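Local coordinates for protein probable 2-phosphosulfolactate phosphatase (Clostridium acetobutylicum, PDB 1VR0) that probably catalyses the magnesium-dependent hydrolysis of (2R)-O-phospho-3-sulfolactate to (2R)-3-sulfolactate and phosphate, at residues G80-G85 with T113-T118. Residues are numbered along the deposited sequence; the frame is centred on the assembly and turned at random.
Sequences GGERKG and TTTNGT. With 3SL ((2R)-3-sulfolactic acid), chain E.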
loop_
_atom_site.group_PDB
_atom_site.type_symbol
_atom_site.label_atom_id
_atom_site.label_comp_id
_atom_site.label_asym_id
_atom_site.label_seq_id
_atom_site.Cartn_x
_atom_site.Cartn_y
_atom_site.Cartn_z
ATOM N N GLY A 80 21.519 -21.713 0.632
ATOM C CA GLY A 80 20.113 -21.838 0.214
ATOM C C GLY A 80 19.478 -20.542 -0.274
ATOM O O GLY A 80 20.110 -19.499 -0.278
ATOM N N GLY A 81 18.211 -20.638 -0.672
ATOM C CA GLY A 81 17.440 -19.517 -1.243
ATOM C C GLY A 81 16.938 -19.811 -2.641
ATOM O O GLY A 81 16.768 -20.956 -3.029
ATOM N N GLU A 82 16.703 -18.758 -3.413
ATOM C CA GLU A 82 16.188 -18.926 -4.792
ATOM C C GLU A 82 16.322 -17.698 -5.667
ATOM O O GLU A 82 16.449 -16.566 -5.178
ATOM C CB GLU A 82 14.707 -19.314 -4.770
ATOM C CG GLU A 82 13.831 -18.410 -3.908
ATOM C CD GLU A 82 13.529 -17.002 -4.505
ATOM O OE1 GLU A 82 13.584 -16.791 -5.731
ATOM O OE2 GLU A 82 13.201 -16.082 -3.737
ATOM N N ARG A 83 16.247 -17.952 -6.967
ATOM C CA ARG A 83 15.915 -16.931 -7.948
ATOM C C ARG A 83 14.726 -17.417 -8.785
ATOM O O ARG A 83 14.711 -18.552 -9.281
ATOM C CB ARG A 83 17.119 -16.616 -8.825
ATOM C CG ARG A 83 18.226 -15.861 -8.108
ATOM C CD ARG A 83 17.761 -14.508 -7.570
ATOM N NE ARG A 83 18.888 -13.749 -7.030
ATOM C CZ ARG A 83 19.141 -13.531 -5.735
ATOM N NH1 ARG A 83 18.350 -14.011 -4.766
ATOM N NH2 ARG A 83 20.213 -12.813 -5.414
ATOM N N LYS A 84 13.720 -16.555 -8.910
ATOM C CA LYS A 84 12.468 -16.882 -9.604
ATOM C C LYS A 84 11.808 -18.127 -8.972
ATOM O O LYS A 84 11.139 -18.910 -9.659
ATOM C CB LYS A 84 12.720 -17.104 -11.105
ATOM C CG LYS A 84 13.199 -15.872 -11.883
ATOM C CD LYS A 84 13.490 -16.222 -13.363
ATOM C CE LYS A 84 13.184 -15.061 -14.337
ATOM N NZ LYS A 84 13.110 -15.511 -15.805
ATOM N N GLY A 85 12.033 -18.328 -7.678
ATOM C CA GLY A 85 11.503 -19.476 -6.967
ATOM C C GLY A 85 12.278 -20.766 -7.122
ATOM O O GLY A 85 11.970 -21.724 -6.426
ATOM N N THR A 113 20.139 -16.046 -0.063
ATOM C CA THR A 113 19.758 -14.907 -0.842
ATOM C C THR A 113 18.475 -15.288 -1.560
ATOM O O THR A 113 18.367 -16.389 -2.113
ATOM C CB THR A 113 20.872 -14.499 -1.820
ATOM O OG1 THR A 113 20.440 -13.359 -2.555
ATOM C CG2 THR A 113 21.260 -15.617 -2.787
ATOM N N THR A 114 17.487 -14.396 -1.509
ATOM C CA THR A 114 16.192 -14.635 -2.143
ATOM C C THR A 114 15.705 -13.424 -2.920
ATOM O O THR A 114 16.291 -12.331 -2.856
ATOM C CB THR A 114 15.080 -15.081 -1.128
ATOM O OG1 THR A 114 14.690 -14.000 -0.278
ATOM C CG2 THR A 114 15.519 -16.235 -0.274
ATOM N N THR A 115 14.635 -13.648 -3.677
ATOM C CA THR A 115 14.078 -12.656 -4.584
ATOM C C THR A 115 13.532 -11.418 -3.816
ATOM O O THR A 115 13.848 -10.300 -4.188
ATOM C CB THR A 115 12.989 -13.322 -5.513
ATOM O OG1 THR A 115 13.597 -14.233 -6.461
ATOM C CG2 THR A 115 12.198 -12.258 -6.283
ATOM N N ASN A 116 12.805 -11.647 -2.714
ATOM C CA ASN A 116 12.106 -10.595 -1.952
ATOM C C ASN A 116 12.511 -10.446 -0.461
ATOM O O ASN A 116 12.991 -9.366 -0.022
ATOM C CB ASN A 116 10.618 -10.885 -2.042
ATOM C CG ASN A 116 10.160 -10.977 -3.478
ATOM O OD1 ASN A 116 10.500 -10.107 -4.294
ATOM N ND2 ASN A 116 9.437 -12.049 -3.817
ATOM N N GLY A 117 12.330 -11.523 0.312
ATOM C CA GLY A 117 12.605 -11.522 1.750
ATOM C C GLY A 117 13.940 -10.935 2.193
ATOM O O GLY A 117 13.976 -10.090 3.094
ATOM N N THR A 118 15.036 -11.349 1.549
ATOM C CA THR A 118 16.378 -10.922 1.955
ATOM C C THR A 118 16.629 -9.427 1.728
ATOM O O THR A 118 17.329 -8.790 2.527
ATOM C CB THR A 118 17.505 -11.835 1.296
ATOM O OG1 THR A 118 17.536 -11.739 -0.153
ATOM C CG2 THR A 118 17.316 -13.288 1.746
HETATM O O11 3SL E . 9.312 -15.486 -7.245
HETATM C C1 3SL E . 9.193 -16.535 -6.581
HETATM O O12 3SL E . 8.483 -17.521 -6.904
HETATM C C2 3SL E . 9.963 -16.593 -5.315
HETATM O O2 3SL E . 9.869 -15.306 -4.710
HETATM C C3 3SL E . 9.374 -17.705 -4.470
HETATM S S 3SL E . 9.990 -17.701 -2.927
HETATM O O3S 3SL E . 11.038 -18.731 -2.808
HETATM O O1S 3SL E . 10.326 -16.337 -2.395
HETATM O O2S 3SL E . 8.953 -18.253 -2.048
#
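Both carboxylate oxygens of Glu82 accept bonds from Thr115. OE1 takes the hydroxyl OG1 of Thr115 on its syn lone pair at 2.7 Å, while OE2 accepts a nearly straight bond from the backbone N of Thr115 (2.8 Å, 171°), which arrives from above the carboxylate plane. A third donor, Gly85 N, meets OE1 of Glu82 at 2.9 Å, also out of that plane, so three bonds fix the rotation of a buried acid and tie 82-85 into a compact turn. The Glu82 chain reaches Thr115 by folding back: CG sits between the backbone N and the carbonyl carbon (chi1 51°) and the chain bends again at chi2.

Arg83 leaves the loop on the side away from the Glu82 side chain. Its guanidinium grips one atom end-on, with NH2 and NH1 lying 2.9 and 3.1 Å from Thr113 OG1, which stays close to the guanidinium plane. NH1 of Arg83 also bonds Glu82 O, tilted from that plane, bracing the arginine against the carbonyl of the preceding residue. Thr113 OG1 is further bonded to Val60 O.

Backbone pairing is parallel and short: Glu82 N donates to Thr113 O at 3.2 Å, and Thr113 N makes a weak bond to Gly80 O. Gly81 CA makes a CA-H...O contact with Thr113 O at 3.4 Å.

The sulfolactate lies beside this network, near Glu82 CG, Gly85 N and Asn116 ND2, with Asn95 and Arg41 also bonded to it. Strands 77-81 and 109-113 are neighbours in the three-stranded parallel sheet, and the contact lies where both end: 82-85 runs on as a pocket loop, whereas 114-116 turns into helix 117-123.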